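PDB 4DGU: putative cell adhesion protein, which is probably a fimbrillin-like building block or adhesin of pili that help this gut bacterium attach, and binds zinc ions. Local coordinates for residues H82-T87 with G103-L108; V130-L135 with T187-Q192. All coordinates share one frame; numbering follows the deposited sequence.

Interaction 1 of 2, residues H82-T87 with G103-L108; sequences HYPALT and GGQEHL. With ZN (zinc ion), chain D.
Tyr83 holds its CG anti to its own backbone N (chi1 -177°), and this lays the phenol ring alongside Leu108, both side chains pointing the same way; His107, with CG anti to its carbonyl carbon (chi1 -73°), instead brings its imidazole across the ring of Pro84 at about a right angle. The motif is an antiparallel beta bridge, at the end of strand 77-83 and the start of strand 108-114 in the mixed sheet of this fimbrillin-like protein. Tyr83 and Leu108 form a hydrogen-bonded pair: Leu108 N donates to Tyr83 O at 2.7 Å in a nearly straight bond (173°), while Tyr83 N reaches Leu108 O from a position tilted out of the carbonyl plane. On the face they share, Tyr83 CD2 meets Leu108 CD1 at 3.7 Å, and the phenol OH is held beyond the contact by Glu44.

A cis peptide bond before Pro84 turns the chain out of the strand here. Pro84 CD packs against ND1 of His107 at 3.5 Å and also against the carbonyl O of Glu106. Two waters bridge the segments. One sits in the plane of the His82 ring, between ND1 and Leu108 O; His82 NE2 is bound to Leu160 O. The other lies in the plane of the His107 imidazole, accepts from ND1 and donates to Pro84 O, which, together with the zinc bond at NE2, probably helps to fix the rotation of the ring. The zinc ion is bound by His107 NE2 at 2.2 Å and by two waters, one of which also donates to the backbone O of Gln105 at 2.7 Å.

Interaction 2 of 2, residues V130-L135 with T187-Q192; sequences VPVIIL and TNVLPQ
Val130 and Val189 face each other as a hydrogen-bonded antiparallel pair, each backbone N giving its hydrogen to the other's carbonyl O at 2.8 Å, with Val189 O taking its donor in the carbonyl plane. With chi1 at -67°, Val189 sets CG1 anti to its carbonyl carbon and lodges CG2 between N and C. CG2 is the bump that fits over Val130 O at 3.5 Å and against Val130 CB, while CG1 branches off to meet CG2 of Val132 at 3.9 Å, the two valines crossing at about a right angle. CG2 of Val130 reaches across to Pro191, just past the end of strand 188-189, in a loose contact (4.2 Å to Pro191 CA). Val132 CG2 also packs on Thr187 O, the acceptor of Val132 N.

On the other face the flat Asn188 amide lies alongside the pyrrolidine ring of Pro131, with OD1 at 3.9 Å from CD and ND2 at 3.9 Å from CB. Its polar ends are spoken for, OD1 by Thr129 OG1 and ND2 by Thr186 O. An alanine at Asn188 is likely to strip Thr129 OG1 and Thr186 O of these partners and open a gap beside the proline ring. Leu152 and Leu150 of strand 147-159 pack against Val189 and Val132, respectively. The arrangement is that of a short antiparallel strand pairing, its valine face turned to a second sheet as in a beta-sandwich.

How the interactions relate
Along the chain the two interactions come in series: 82-87 with 103-108 closes before 130-135 with 187-192 opens, and their centres lie 14 Å apart. Both belong to the mixed sheet, where strand 108-114 pairs with strand 120-135 and so connects them; all four segments belong to the fimbrillin-like part of the chain. They also touch directly, through a probable hydrogen bond from Gly104 N to Asn188 O (2.8 Å) and by packing of Glu106 CB on Asn188 OD1. The zinc-bearing loop of interaction 1 thus abuts the buried strand pairing of interaction 2, which may help to steady it, with the Asn188 side chain about 8 Å from a bound zinc ion.

Interaction 1 of 2, residues H82-T87 with G103-L108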
loop_
_atom_site.group_PDB
_atom_site.type_symbol
_atom_site.label_atom_id
_atom_site.label_comp_id
_atom_site.label_asym_id
_atom_site.label_seq_id
_atom_site.Cartn_x
_atom_site.Cartn_y
_atom_site.Cartn_z
ATOM N N HIS A 82 -14.592 -30.593 -3.151
ATOM C CA HIS A 82 -15.207 -29.468 -3.856
ATOM C C HIS A 82 -16.601 -29.208 -3.323
ATOM O O HIS A 82 -17.353 -30.147 -3.088
ATOM C CB HIS A 82 -15.283 -29.720 -5.375
ATOM C CG HIS A 82 -13.963 -29.677 -6.073
ATOM N ND1 HIS A 82 -13.463 -28.504 -6.615
ATOM C CD2 HIS A 82 -13.080 -30.679 -6.298
ATOM C CE1 HIS A 82 -12.297 -28.826 -7.154
ATOM N NE2 HIS A 82 -12.019 -30.122 -6.984
ATOM N N TYR A 83 -16.930 -27.928 -3.122
ATOM C CA TYR A 83 -18.253 -27.470 -2.734
ATOM C C TYR A 83 -18.608 -26.236 -3.554
ATOM O O TYR A 83 -17.872 -25.266 -3.516
ATOM C CB TYR A 83 -18.440 -27.190 -1.232
ATOM C CG TYR A 83 -19.875 -26.794 -0.958
ATOM C CD1 TYR A 83 -20.894 -27.747 -0.966
ATOM C CD2 TYR A 83 -20.238 -25.451 -0.835
ATOM C CE1 TYR A 83 -22.230 -27.378 -0.819
ATOM C CE2 TYR A 83 -21.573 -25.068 -0.692
ATOM C CZ TYR A 83 -22.565 -26.038 -0.676
ATOM O OH TYR A 83 -23.879 -25.672 -0.528
ATOM N N PRO A 84 -19.730 -26.247 -4.304
ATOM C CA PRO A 84 -20.712 -27.351 -4.476
ATOM C C PRO A 84 -20.101 -28.589 -5.173
ATOM O O PRO A 84 -19.008 -28.493 -5.743
ATOM C CB PRO A 84 -21.811 -26.698 -5.333
ATOM C CG PRO A 84 -21.622 -25.207 -5.180
ATOM C CD PRO A 84 -20.130 -25.053 -5.072
ATOM N N ALA A 85 -20.791 -29.746 -5.126
ATOM C CA ALA A 85 -20.328 -31.001 -5.747
ATOM C C ALA A 85 -20.105 -30.861 -7.273
ATOM O O ALA A 85 -20.768 -30.059 -7.930
ATOM C CB ALA A 85 -21.327 -32.119 -5.478
ATOM N N LEU A 86 -19.177 -31.652 -7.824
ATOM C CA LEU A 86 -18.863 -31.668 -9.251
ATOM C C LEU A 86 -19.880 -32.448 -10.063
ATOM O O LEU A 86 -20.610 -33.282 -9.514
ATOM C CB LEU A 86 -17.493 -32.329 -9.486
ATOM C CG LEU A 86 -16.287 -31.824 -8.721
ATOM C CD1 LEU A 86 -15.114 -32.756 -8.928
ATOM C CD2 LEU A 86 -15.930 -30.406 -9.132
ATOM N N THR A 87 -19.819 -32.263 -11.410
ATOM C CA THR A 87 -20.556 -33.022 -12.428
ATOM C C THR A 87 -19.924 -34.437 -12.491
ATOM O O THR A 87 -18.772 -34.601 -12.056
ATOM C CB THR A 87 -20.500 -32.295 -13.775
ATOM N N GLY A 103 -18.932 -16.958 -12.661
ATOM C CA GLY A 103 -19.179 -16.253 -11.416
ATOM C C GLY A 103 -20.613 -16.391 -10.941
ATOM O O GLY A 103 -21.467 -16.931 -11.648
ATOM N N GLY A 104 -20.869 -15.872 -9.747
ATOM C CA GLY A 104 -22.166 -15.909 -9.085
ATOM C C GLY A 104 -22.105 -16.759 -7.833
ATOM O O GLY A 104 -21.894 -16.244 -6.734
ATOM N N GLN A 105 -22.254 -18.074 -8.011
ATOM C CA GLN A 105 -22.216 -19.072 -6.944
ATOM C C GLN A 105 -20.770 -19.262 -6.482
ATOM O O GLN A 105 -19.865 -19.398 -7.303
ATOM C CB GLN A 105 -22.860 -20.399 -7.442
ATOM C CG GLN A 105 -22.664 -21.675 -6.585
ATOM C CD GLN A 105 -23.241 -21.608 -5.182
ATOM O OE1 GLN A 105 -22.547 -21.849 -4.188
ATOM N NE2 GLN A 105 -24.522 -21.272 -5.051
ATOM N N GLU A 106 -20.562 -19.255 -5.159
ATOM C CA GLU A 106 -19.256 -19.489 -4.538
ATOM C C GLU A 106 -18.750 -20.913 -4.814
ATOM O O GLU A 106 -19.565 -21.834 -4.963
ATOM C CB GLU A 106 -19.330 -19.277 -3.008
ATOM C CG GLU A 106 -20.146 -20.316 -2.245
ATOM C CD GLU A 106 -20.297 -20.116 -0.751
ATOM O OE1 GLU A 106 -19.524 -19.332 -0.152
ATOM O OE2 GLU A 106 -21.206 -20.758 -0.176
ATOM N N HIS A 107 -17.413 -21.083 -4.854
ATOM C CA HIS A 107 -16.757 -22.362 -5.043
ATOM C C HIS A 107 -15.652 -22.493 -4.025
ATOM O O HIS A 107 -14.790 -21.610 -3.890
ATOM C CB HIS A 107 -16.241 -22.527 -6.476
ATOM C CG HIS A 107 -17.350 -22.769 -7.456
ATOM N ND1 HIS A 107 -17.970 -24.015 -7.554
ATOM C CD2 HIS A 107 -17.972 -21.902 -8.284
ATOM C CE1 HIS A 107 -18.916 -23.869 -8.457
ATOM N NE2 HIS A 107 -18.957 -22.615 -8.922
ATOM N N LEU A 108 -15.746 -23.559 -3.238
ATOM C CA LEU A 108 -14.830 -23.863 -2.144
ATOM C C LEU A 108 -14.089 -25.173 -2.417
ATOM O O LEU A 108 -14.615 -26.105 -3.046
ATOM C CB LEU A 108 -15.571 -23.913 -0.776
ATOM C CG LEU A 108 -16.844 -23.015 -0.598
ATOM C CD1 LEU A 108 -17.578 -23.351 0.688
ATOM C CD2 LEU A 108 -16.513 -21.569 -0.567
HETATM ZN ZN ZN D . -20.430 -21.838 -10.300
HETATM O O HOH W 1 -14.680 -25.899 -5.983
HETATM O O HOH W 2 -17.176 -26.572 -6.585
HETATM O O HOH W 3 -20.598 -19.648 -9.856
HETATM O O HOH W 4 -19.572 -22.134 -12.396
#

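Interaction 2 of 2, residues V130-L135 with T187-Q192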
loop_
_atom_site.group_PDB
_atom_site.type_symbol
_atom_site.label_atom_id
_atom_site.label_comp_id
_atom_site.label_asym_id
_atom_site.label_seq_id
_atom_site.Cartn_x
_atom_site.Cartn_y
_atom_site.Cartn_z
ATOM N N VAL A 130 -14.471 -14.943 -5.075
ATOM C CA VAL A 130 -14.316 -13.715 -4.294
ATOM C C VAL A 130 -15.705 -13.139 -3.924
ATOM O O VAL A 130 -16.381 -12.634 -4.815
ATOM C CB VAL A 130 -13.418 -12.667 -5.057
ATOM C CG1 VAL A 130 -13.234 -11.369 -4.266
ATOM C CG2 VAL A 130 -12.052 -13.266 -5.434
ATOM N N PRO A 131 -16.162 -13.205 -2.644
ATOM C CA PRO A 131 -17.463 -12.596 -2.299
ATOM C C PRO A 131 -17.433 -11.078 -2.406
ATOM O O PRO A 131 -16.384 -10.430 -2.227
ATOM C CB PRO A 131 -17.703 -13.019 -0.842
ATOM C CG PRO A 131 -16.650 -13.965 -0.487
ATOM C CD PRO A 131 -15.521 -13.792 -1.452
ATOM N N VAL A 132 -18.594 -10.514 -2.715
ATOM C CA VAL A 132 -18.779 -9.073 -2.862
ATOM C C VAL A 132 -19.800 -8.609 -1.819
ATOM O O VAL A 132 -20.915 -9.140 -1.770
ATOM C CB VAL A 132 -19.206 -8.663 -4.310
ATOM C CG1 VAL A 132 -19.193 -7.140 -4.467
ATOM C CG2 VAL A 132 -18.314 -9.318 -5.364
ATOM N N ILE A 133 -19.412 -7.625 -0.989
ATOM C CA ILE A 133 -20.320 -7.070 0.019
ATOM C C ILE A 133 -20.575 -5.601 -0.264
ATOM O O ILE A 133 -19.649 -4.867 -0.601
ATOM C CB ILE A 133 -19.854 -7.303 1.484
ATOM C CG1 ILE A 133 -18.485 -6.655 1.789
ATOM C CG2 ILE A 133 -19.846 -8.807 1.812
ATOM C CD1 ILE A 133 -18.141 -6.624 3.249
ATOM N N ILE A 134 -21.833 -5.181 -0.123
ATOM C CA ILE A 134 -22.258 -3.783 -0.292
ATOM C C ILE A 134 -22.388 -3.160 1.086
ATOM O O ILE A 134 -23.170 -3.628 1.927
ATOM C CB ILE A 134 -23.567 -3.564 -1.125
ATOM C CG1 ILE A 134 -23.602 -4.441 -2.397
ATOM C CG2 ILE A 134 -23.758 -2.049 -1.471
ATOM C CD1 ILE A 134 -25.021 -4.526 -3.052
ATOM N N LEU A 135 -21.627 -2.089 1.306
ATOM C CA LEU A 135 -21.633 -1.392 2.591
ATOM C C LEU A 135 -22.001 0.065 2.426
ATOM O O LEU A 135 -21.733 0.674 1.380
ATOM C CB LEU A 135 -20.251 -1.512 3.292
ATOM C CG LEU A 135 -19.615 -2.900 3.341
ATOM C CD1 LEU A 135 -18.127 -2.803 3.557
ATOM C CD2 LEU A 135 -20.285 -3.783 4.365
ATOM N N THR A 187 -23.018 -12.647 -3.787
ATOM C CA THR A 187 -22.470 -12.581 -5.138
ATOM C C THR A 187 -20.969 -12.867 -5.047
ATOM O O THR A 187 -20.248 -12.166 -4.339
ATOM C CB THR A 187 -22.731 -11.223 -5.795
ATOM O OG1 THR A 187 -24.140 -11.002 -5.927
ATOM C CG2 THR A 187 -22.063 -11.116 -7.166
ATOM N N ASN A 188 -20.524 -13.928 -5.716
ATOM C CA ASN A 188 -19.111 -14.274 -5.786
ATOM C C ASN A 188 -18.600 -13.993 -7.186
ATOM O O ASN A 188 -19.305 -14.243 -8.160
ATOM C CB ASN A 188 -18.851 -15.723 -5.389
ATOM C CG ASN A 188 -18.609 -15.941 -3.924
ATOM O OD1 ASN A 188 -17.556 -16.437 -3.550
ATOM N ND2 ASN A 188 -19.599 -15.676 -3.057
ATOM N N VAL A 189 -17.402 -13.405 -7.288
ATOM C CA VAL A 189 -16.811 -13.114 -8.599
ATOM C C VAL A 189 -15.582 -13.999 -8.760
ATOM O O VAL A 189 -15.067 -14.550 -7.781
ATOM C CB VAL A 189 -16.518 -11.606 -8.858
ATOM C CG1 VAL A 189 -17.811 -10.790 -8.945
ATOM C CG2 VAL A 189 -15.560 -11.019 -7.824
ATOM N N LEU A 190 -15.133 -14.174 -9.994
ATOM C CA LEU A 190 -13.970 -15.015 -10.209
ATOM C C LEU A 190 -12.695 -14.207 -9.970
ATOM O O LEU A 190 -12.719 -13.000 -10.232
ATOM C CB LEU A 190 -13.982 -15.647 -11.606
ATOM C CG LEU A 190 -15.198 -16.511 -11.986
ATOM C CD1 LEU A 190 -15.115 -16.941 -13.428
ATOM C CD2 LEU A 190 -15.328 -17.755 -11.085
ATOM N N PRO A 191 -11.609 -14.824 -9.405
ATOM C CA PRO A 191 -10.357 -14.061 -9.175
ATOM C C PRO A 191 -9.784 -13.465 -10.458
ATOM O O PRO A 191 -9.639 -14.141 -11.469
ATOM C CB PRO A 191 -9.398 -15.106 -8.599
ATOM C CG PRO A 191 -10.249 -16.232 -8.159
ATOM C CD PRO A 191 -11.457 -16.245 -9.014
ATOM N N GLN A 192 -9.496 -12.167 -10.411
ATOM C CA GLN A 192 -8.972 -11.371 -11.511
ATOM C C GLN A 192 -8.391 -10.077 -10.982
ATOM O O GLN A 192 -8.712 -9.662 -9.865
ATOM C CB GLN A 192 -10.078 -11.067 -12.543
ATOM C CG GLN A 192 -11.310 -10.372 -11.956
ATOM C CD GLN A 192 -12.511 -10.476 -12.850
ATOM O OE1 GLN A 192 -12.693 -9.702 -13.773
ATOM N NE2 GLN A 192 -13.359 -11.441 -12.599
HETATM O O HOH W 5 -23.299 -10.137 -2.348
#